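Local atomic coordinates of acetylene hydratase (Pelobacter acetylenicus, PDB entry 2E7Z), a protein that hydrates acetylene to acetaldehyde without net redox chemistry, using a tungsten-bis(molybdopterin guanine dinucleotide) cofactor and a [4Fe-4S] cluster. Residues V406-M418 with N432-T446. Numbering follows the deposited sequence. Where two conformers were deposited one is given.
Sequences VKAFFALASNALM and NQDLVVCYDQFMTPT. With MGD (2-amino-5,6-dimercapto-7-methyl-3,7,8a,9-tetrahydro-8-oxa-1,3,9,10-tetraaza-anthracen-4-one guanosine dinucleotide), chain E.
Lys407 reaches Asn432 just before two parallel strands, 408-412 and 435-440, and Thr446 meets Asn415 in the segments that follow them; the strands are joined through helix 423-431 as a beta-alpha-beta crossover whose C-terminal ends hold the guanosine of MGD, as in nucleotide-binding Rossmann-like folds. At the N-terminal end the long chain of Lys407, bent at chi2 (-73°), passes Asp434, its CD 3.6 Å from OD2, and brings NZ to 3.1 Å from the backbone O of Asn432, in the carbonyl plane; NZ also hydrogen-bonds to Glu401, outside the two segments. Beside it Gln433 folds back and gives NE2 to Val406 O from above the carbonyl plane. A ladder of backbone bonds follows, ending with Ala413 N to Tyr439 O. On one face the Phe410 ring lies alongside Val437, CE1 3.7 Å from CG2, a beta-branched neighbour that suits a strand.

At the C-terminal end of strand 435-440, Asp440 grips the ribose with both carboxylate oxygens: O2' donates to OD1 (2.6 Å) and O3' to OD2 (2.7 Å), while the backbone N of Phe442 closes an Asx turn on OD1. An asparagine in its place would probably leave one ribose hydroxyl without its acceptor. Thr446, small and able both to give and to accept, ties together the two segments that follow the strands: OG1 donates to Asn415 OD1 on a lone pair in the carbonyl plane (2.7 Å) and accepts from Leu417 N at 2.9 Å, its N-H···O angle 158°.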
loop_
_atom_site.group_PDB
_atom_site.type_symbol
_atom_site.label_atom_id
_atom_site.label_comp_id
_atom_site.label_asym_id
_atom_site.label_seq_id
_atom_site.Cartn_x
_atom_site.Cartn_y
_atom_site.Cartn_z
ATOM N N VAL A 406 -5.502 23.891 2.495
ATOM C CA VAL A 406 -6.397 22.777 2.169
ATOM C C VAL A 406 -7.445 22.779 3.281
ATOM O O VAL A 406 -7.084 22.807 4.467
ATOM C CB VAL A 406 -5.648 21.445 2.133
ATOM C CG1 VAL A 406 -6.620 20.249 2.071
ATOM C CG2 VAL A 406 -4.696 21.428 0.951
ATOM N N LYS A 407 -8.722 22.848 2.902
ATOM C CA LYS A 407 -9.798 23.122 3.841
ATOM C C LYS A 407 -10.953 22.162 3.726
ATOM O O LYS A 407 -11.825 22.209 4.589
ATOM C CB LYS A 407 -10.307 24.568 3.652
ATOM C CG LYS A 407 -9.279 25.588 4.146
ATOM C CD LYS A 407 -9.201 25.618 5.670
ATOM C CE LYS A 407 -8.205 26.673 6.109
ATOM N NZ LYS A 407 -8.185 26.694 7.570
ATOM N N ALA A 408 -10.977 21.319 2.693
ATOM C CA ALA A 408 -11.931 20.208 2.626
ATOM C C ALA A 408 -11.148 18.910 2.516
ATOM O O ALA A 408 -10.157 18.870 1.788
ATOM C CB ALA A 408 -12.900 20.339 1.442
ATOM N N PHE A 409 -11.602 17.861 3.199
ATOM C CA PHE A 409 -10.879 16.604 3.223
ATOM C C PHE A 409 -11.860 15.431 3.196
ATOM O O PHE A 409 -12.786 15.357 4.021
ATOM C CB PHE A 409 -9.936 16.560 4.425
ATOM C CG PHE A 409 -9.064 15.322 4.486
ATOM C CD1 PHE A 409 -9.462 14.161 5.151
ATOM C CD2 PHE A 409 -7.815 15.340 3.854
ATOM C CE1 PHE A 409 -8.613 13.042 5.193
ATOM C CE2 PHE A 409 -6.953 14.225 3.942
ATOM C CZ PHE A 409 -7.367 13.085 4.564
ATOM N N PHE A 410 -11.678 14.538 2.215
ATOM C CA PHE A 410 -12.504 13.340 2.101
ATOM C C PHE A 410 -11.639 12.120 2.386
ATOM O O PHE A 410 -10.579 11.947 1.761
ATOM C CB PHE A 410 -13.144 13.137 0.717
ATOM C CG PHE A 410 -14.084 14.206 0.262
ATOM C CD1 PHE A 410 -14.538 15.215 1.086
ATOM C CD2 PHE A 410 -14.530 14.159 -1.063
ATOM C CE1 PHE A 410 -15.437 16.190 0.607
ATOM C CE2 PHE A 410 -15.428 15.108 -1.542
ATOM C CZ PHE A 410 -15.905 16.108 -0.683
ATOM N N ALA A 411 -12.123 11.247 3.265
ATOM C CA ALA A 411 -11.484 9.966 3.573
ATOM C C ALA A 411 -12.369 8.866 3.021
ATOM O O ALA A 411 -13.499 8.690 3.522
ATOM C CB ALA A 411 -11.262 9.802 5.072
ATOM N N LEU A 412 -11.896 8.116 2.027
ATOM C CA LEU A 412 -12.686 7.089 1.342
ATOM C C LEU A 412 -12.049 5.750 1.614
ATOM O O LEU A 412 -10.989 5.440 1.089
ATOM C CB LEU A 412 -12.776 7.356 -0.170
ATOM C CG LEU A 412 -13.198 8.770 -0.571
ATOM C CD1 LEU A 412 -13.104 8.992 -2.090
ATOM C CD2 LEU A 412 -14.568 9.096 -0.039
ATOM N N ALA A 413 -12.689 4.971 2.498
ATOM C CA ALA A 413 -12.154 3.699 3.006
ATOM C C ALA A 413 -10.712 3.871 3.468
ATOM O O ALA A 413 -9.839 3.067 3.157
ATOM C CB ALA A 413 -12.308 2.572 1.995
ATOM N N SER A 414 -10.485 4.932 4.239
ATOM C CA SER A 414 -9.154 5.285 4.693
ATOM C C SER A 414 -9.220 5.919 6.074
ATOM O O SER A 414 -9.815 6.992 6.254
ATOM C CB SER A 414 -8.516 6.257 3.663
ATOM O OG SER A 414 -7.295 6.815 4.160
ATOM N N ASN A 415 -8.631 5.226 7.056
ATOM C CA ASN A 415 -8.537 5.771 8.402
ATOM C C ASN A 415 -7.288 6.644 8.434
ATOM O O ASN A 415 -6.283 6.348 9.056
ATOM C CB ASN A 415 -8.485 4.616 9.398
ATOM C CG ASN A 415 -8.422 5.066 10.836
ATOM O OD1 ASN A 415 -8.746 6.198 11.183
ATOM N ND2 ASN A 415 -8.060 4.117 11.698
ATOM N N ALA A 416 -7.402 7.752 7.706
ATOM C CA ALA A 416 -6.281 8.633 7.385
ATOM C C ALA A 416 -5.515 9.164 8.587
ATOM O O ALA A 416 -4.287 9.285 8.542
ATOM C CB ALA A 416 -6.750 9.802 6.477
ATOM N N LEU A 417 -6.209 9.455 9.689
ATOM C CA LEU A 417 -5.514 9.892 10.892
ATOM C C LEU A 417 -4.351 8.949 11.230
ATOM O O LEU A 417 -3.305 9.387 11.705
ATOM C CB LEU A 417 -6.505 9.980 12.071
ATOM C CG LEU A 417 -5.857 10.310 13.402
ATOM C CD1 LEU A 417 -5.281 11.722 13.433
ATOM C CD2 LEU A 417 -6.909 10.132 14.500
ATOM N N MET A 418 -4.581 7.650 11.037
ATOM C CA MET A 418 -3.665 6.615 11.508
ATOM C C MET A 418 -2.877 5.941 10.395
ATOM O O MET A 418 -2.146 4.975 10.669
ATOM C CB MET A 418 -4.466 5.533 12.279
ATOM C CG MET A 418 -4.963 5.981 13.671
ATOM S SD MET A 418 -6.119 4.832 14.473
ATOM C CE MET A 418 -5.332 3.213 14.295
ATOM N N ASN A 432 -7.998 21.624 11.400
ATOM C CA ASN A 432 -8.025 22.920 10.705
ATOM C C ASN A 432 -8.904 22.912 9.453
ATOM O O ASN A 432 -8.929 23.893 8.730
ATOM C CB ASN A 432 -6.593 23.336 10.356
ATOM C CG ASN A 432 -6.460 24.815 10.053
ATOM O OD1 ASN A 432 -5.680 25.207 9.174
ATOM N ND2 ASN A 432 -7.152 25.634 10.780
ATOM N N GLN A 433 -9.634 21.821 9.230
ATOM C CA GLN A 433 -10.538 21.703 8.076
ATOM C C GLN A 433 -11.858 22.399 8.296
ATOM O O GLN A 433 -12.342 22.463 9.415
ATOM C CB GLN A 433 -10.791 20.224 7.723
ATOM C CG GLN A 433 -9.539 19.448 7.323
ATOM C CD GLN A 433 -8.807 20.184 6.210
ATOM O OE1 GLN A 433 -9.219 20.127 5.062
ATOM N NE2 GLN A 433 -7.736 20.902 6.555
ATOM N N ASP A 434 -12.412 22.926 7.203
ATOM C CA ASP A 434 -13.779 23.461 7.215
ATOM C C ASP A 434 -14.806 22.375 6.871
ATOM O O ASP A 434 -15.957 22.465 7.287
ATOM C CB ASP A 434 -13.891 24.612 6.214
ATOM C CG ASP A 434 -13.131 25.831 6.646
ATOM O OD1 ASP A 434 -12.968 26.044 7.866
ATOM O OD2 ASP A 434 -12.713 26.585 5.756
ATOM N N LEU A 435 -14.386 21.322 6.169
ATOM C CA LEU A 435 -15.267 20.212 5.803
ATOM C C LEU A 435 -14.492 18.921 5.785
ATOM O O LEU A 435 -13.488 18.832 5.085
ATOM C CB LEU A 435 -15.889 20.432 4.417
ATOM C CG LEU A 435 -16.742 19.293 3.839
ATOM C CD1 LEU A 435 -18.011 19.050 4.665
ATOM C CD2 LEU A 435 -17.157 19.608 2.422
ATOM N N VAL A 436 -14.963 17.927 6.535
ATOM C CA VAL A 436 -14.387 16.580 6.497
ATOM C C VAL A 436 -15.514 15.597 6.263
ATOM O O VAL A 436 -16.547 15.636 6.968
ATOM C CB VAL A 436 -13.637 16.234 7.797
ATOM C CG1 VAL A 436 -13.147 14.775 7.847
ATOM C CG2 VAL A 436 -12.516 17.226 8.024
ATOM N N VAL A 437 -15.362 14.750 5.255
ATOM C CA VAL A 437 -16.336 13.695 4.967
ATOM C C VAL A 437 -15.622 12.360 5.056
ATOM O O VAL A 437 -14.547 12.190 4.460
ATOM C CB VAL A 437 -16.917 13.876 3.553
ATOM C CG1 VAL A 437 -17.839 12.697 3.173
ATOM C CG2 VAL A 437 -17.617 15.243 3.386
ATOM N N CYS A 438 -16.173 11.419 5.811
ATOM C CA CYS A 438 -15.586 10.096 5.973
ATOM C C CYS A 438 -16.536 9.040 5.474
ATOM O O CYS A 438 -17.634 8.933 6.030
ATOM C CB CYS A 438 -15.138 9.861 7.419
ATOM S SG CYS A 438 -14.358 8.259 7.662
ATOM N N TYR A 439 -16.153 8.299 4.440
ATOM C CA TYR A 439 -16.985 7.258 3.843
ATOM C C TYR A 439 -16.402 5.923 4.290
ATOM O O TYR A 439 -15.309 5.511 3.863
ATOM C CB TYR A 439 -17.009 7.437 2.306
ATOM C CG TYR A 439 -17.657 6.319 1.533
ATOM C CD1 TYR A 439 -19.041 6.124 1.558
ATOM C CD2 TYR A 439 -16.885 5.465 0.732
ATOM C CE1 TYR A 439 -19.624 5.104 0.813
ATOM C CE2 TYR A 439 -17.466 4.460 0.010
ATOM C CZ TYR A 439 -18.833 4.279 0.040
ATOM O OH TYR A 439 -19.354 3.222 -0.679
ATOM N N ASP A 440 -17.106 5.256 5.218
ATOM C CA ASP A 440 -16.497 4.130 5.925
ATOM C C ASP A 440 -17.595 3.183 6.373
ATOM O O ASP A 440 -18.764 3.387 6.061
ATOM C CB ASP A 440 -15.659 4.631 7.136
ATOM C CG ASP A 440 -14.486 3.694 7.488
ATOM O OD1 ASP A 440 -14.754 2.633 8.101
ATOM O OD2 ASP A 440 -13.305 4.038 7.165
ATOM N N GLN A 441 -17.175 2.160 7.096
ATOM C CA GLN A 441 -18.110 1.179 7.681
ATOM C C GLN A 441 -18.297 1.372 9.175
ATOM O O GLN A 441 -19.264 0.855 9.738
ATOM C CB GLN A 441 -17.585 -0.226 7.379
ATOM C CG GLN A 441 -17.665 -0.578 5.886
ATOM C CD GLN A 441 -17.069 -1.924 5.484
ATOM O OE1 GLN A 441 -17.319 -2.386 4.351
ATOM N NE2 GLN A 441 -16.278 -2.536 6.341
ATOM N N PHE A 442 -17.385 2.090 9.821
ATOM C CA PHE A 442 -17.420 2.270 11.274
ATOM C C PHE A 442 -17.064 3.690 11.666
ATOM O O PHE A 442 -16.502 4.448 10.850
ATOM C CB PHE A 442 -16.466 1.258 11.922
ATOM C CG PHE A 442 -16.922 -0.172 11.733
ATOM C CD1 PHE A 442 -17.890 -0.713 12.582
ATOM C CD2 PHE A 442 -16.458 -0.938 10.679
ATOM C CE1 PHE A 442 -18.359 -2.016 12.387
ATOM C CE2 PHE A 442 -16.913 -2.235 10.465
ATOM C CZ PHE A 442 -17.894 -2.761 11.327
ATOM N N MET A 443 -17.375 4.044 12.915
ATOM C CA MET A 443 -16.984 5.317 13.489
ATOM C C MET A 443 -15.496 5.241 13.881
ATOM O O MET A 443 -15.132 5.175 15.046
ATOM C CB MET A 443 -17.912 5.671 14.663
ATOM C CG MET A 443 -17.734 7.061 15.250
ATOM S SD MET A 443 -17.897 8.474 14.087
ATOM C CE MET A 443 -19.659 8.525 13.785
ATOM N N THR A 444 -14.640 5.251 12.870
ATOM C CA THR A 444 -13.209 5.167 13.059
ATOM C C THR A 444 -12.682 6.456 13.698
ATOM O O THR A 444 -13.387 7.458 13.776
ATOM C CB THR A 444 -12.496 4.980 11.713
ATOM O OG1 THR A 444 -12.669 6.189 10.973
ATOM C CG2 THR A 444 -13.072 3.800 10.965
ATOM N N PRO A 445 -11.426 6.437 14.170
ATOM C CA PRO A 445 -10.853 7.653 14.694
ATOM C C PRO A 445 -10.915 8.819 13.698
ATOM O O PRO A 445 -11.140 9.943 14.088
ATOM C CB PRO A 445 -9.421 7.237 15.049
ATOM C CG PRO A 445 -9.573 5.737 15.441
ATOM C CD PRO A 445 -10.577 5.246 14.425
ATOM N N THR A 446 -10.732 8.529 12.407
ATOM C CA THR A 446 -10.887 9.558 11.375
ATOM C C THR A 446 -12.348 10.012 11.241
ATOM O O THR A 446 -12.625 11.198 11.171
ATOM C CB THR A 446 -10.366 9.025 10.030
ATOM O OG1 THR A 446 -8.998 8.686 10.208
ATOM C CG2 THR A 446 -10.473 10.099 8.984
HETATM P PB MGD E . -6.729 1.684 7.187
HETATM O O1B MGD E . -5.859 2.881 7.478
HETATM O O2B MGD E . -6.988 0.678 8.248
HETATM O O3B MGD E . -6.173 0.848 5.936
HETATM O O3A MGD E . -4.306 1.551 4.409
HETATM P PA MGD E . -5.893 1.263 4.409
HETATM O O1A MGD E . -6.241 0.042 3.611
HETATM O O2A MGD E . -6.535 2.578 4.084
HETATM O "O5'" MGD E . -8.135 2.282 6.670
HETATM C "C5'" MGD E . -9.012 1.446 5.935
HETATM C "C4'" MGD E . -10.416 1.915 6.260
HETATM O "O4'" MGD E . -11.299 1.301 5.309
HETATM C "C3'" MGD E . -10.931 1.423 7.609
HETATM O "O3'" MGD E . -11.345 2.556 8.390
HETATM C "C2'" MGD E . -12.108 0.471 7.308
HETATM O "O2'" MGD E . -13.202 0.490 8.246
HETATM C "C1'" MGD E . -12.549 0.984 5.963
HETATM N N9 MGD E . -13.189 0.008 5.068
HETATM C C8 MGD E . -12.858 -1.295 4.889
HETATM N N7 MGD E . -13.598 -1.847 3.914
HETATM C C5 MGD E . -14.367 -0.859 3.406
HETATM C C6 MGD E . -15.370 -0.731 2.362
HETATM O O6 MGD E . -15.694 -1.706 1.651
HETATM N N1 MGD E . -15.890 0.495 2.184
HETATM C C2 MGD E . -15.633 1.556 2.942
HETATM N N2 MGD E . -16.238 2.743 2.647
HETATM N N3 MGD E . -14.733 1.509 3.919
HETATM C C4 MGD E . -14.094 0.347 4.164
HETATM C C10 MGD E . -3.429 0.440 4.223
HETATM C C11 MGD E . -2.066 1.012 3.898
HETATM O O11 MGD E . -1.630 1.666 5.088
HETATM C C12 MGD E . -1.116 -0.095 3.509
HETATM S S12 MGD E . -1.590 -1.167 2.264
HETATM C C13 MGD E . 0.094 -0.199 4.082
HETATM S S13 MGD E . 1.140 -1.505 3.762
HETATM C C14 MGD E . 0.619 0.803 5.063
HETATM N N15 MGD E . 0.694 0.265 6.413
HETATM C C16 MGD E . 1.058 1.183 7.354
HETATM C C17 MGD E . 1.832 0.866 8.562
HETATM O O17 MGD E . 2.216 -0.304 8.781
HETATM N N18 MGD E . 2.117 1.878 9.407
HETATM C C19 MGD E . 1.726 3.160 9.194
HETATM N N19 MGD E . 2.037 4.127 10.082
HETATM N N20 MGD E . 0.997 3.507 8.126
HETATM C C21 MGD E . 0.663 2.595 7.204
HETATM N N22 MGD E . -0.037 2.968 6.129
HETATM C C23 MGD E . -0.263 2.062 5.024
HETATM O O HOH W 1 -7.632 28.094 10.208
HETATM O O HOH W 2 -11.064 28.450 7.061
HETATM O O HOH W 3 -12.795 6.238 5.378
HETATM O O HOH W 4 -11.833 6.087 8.406
#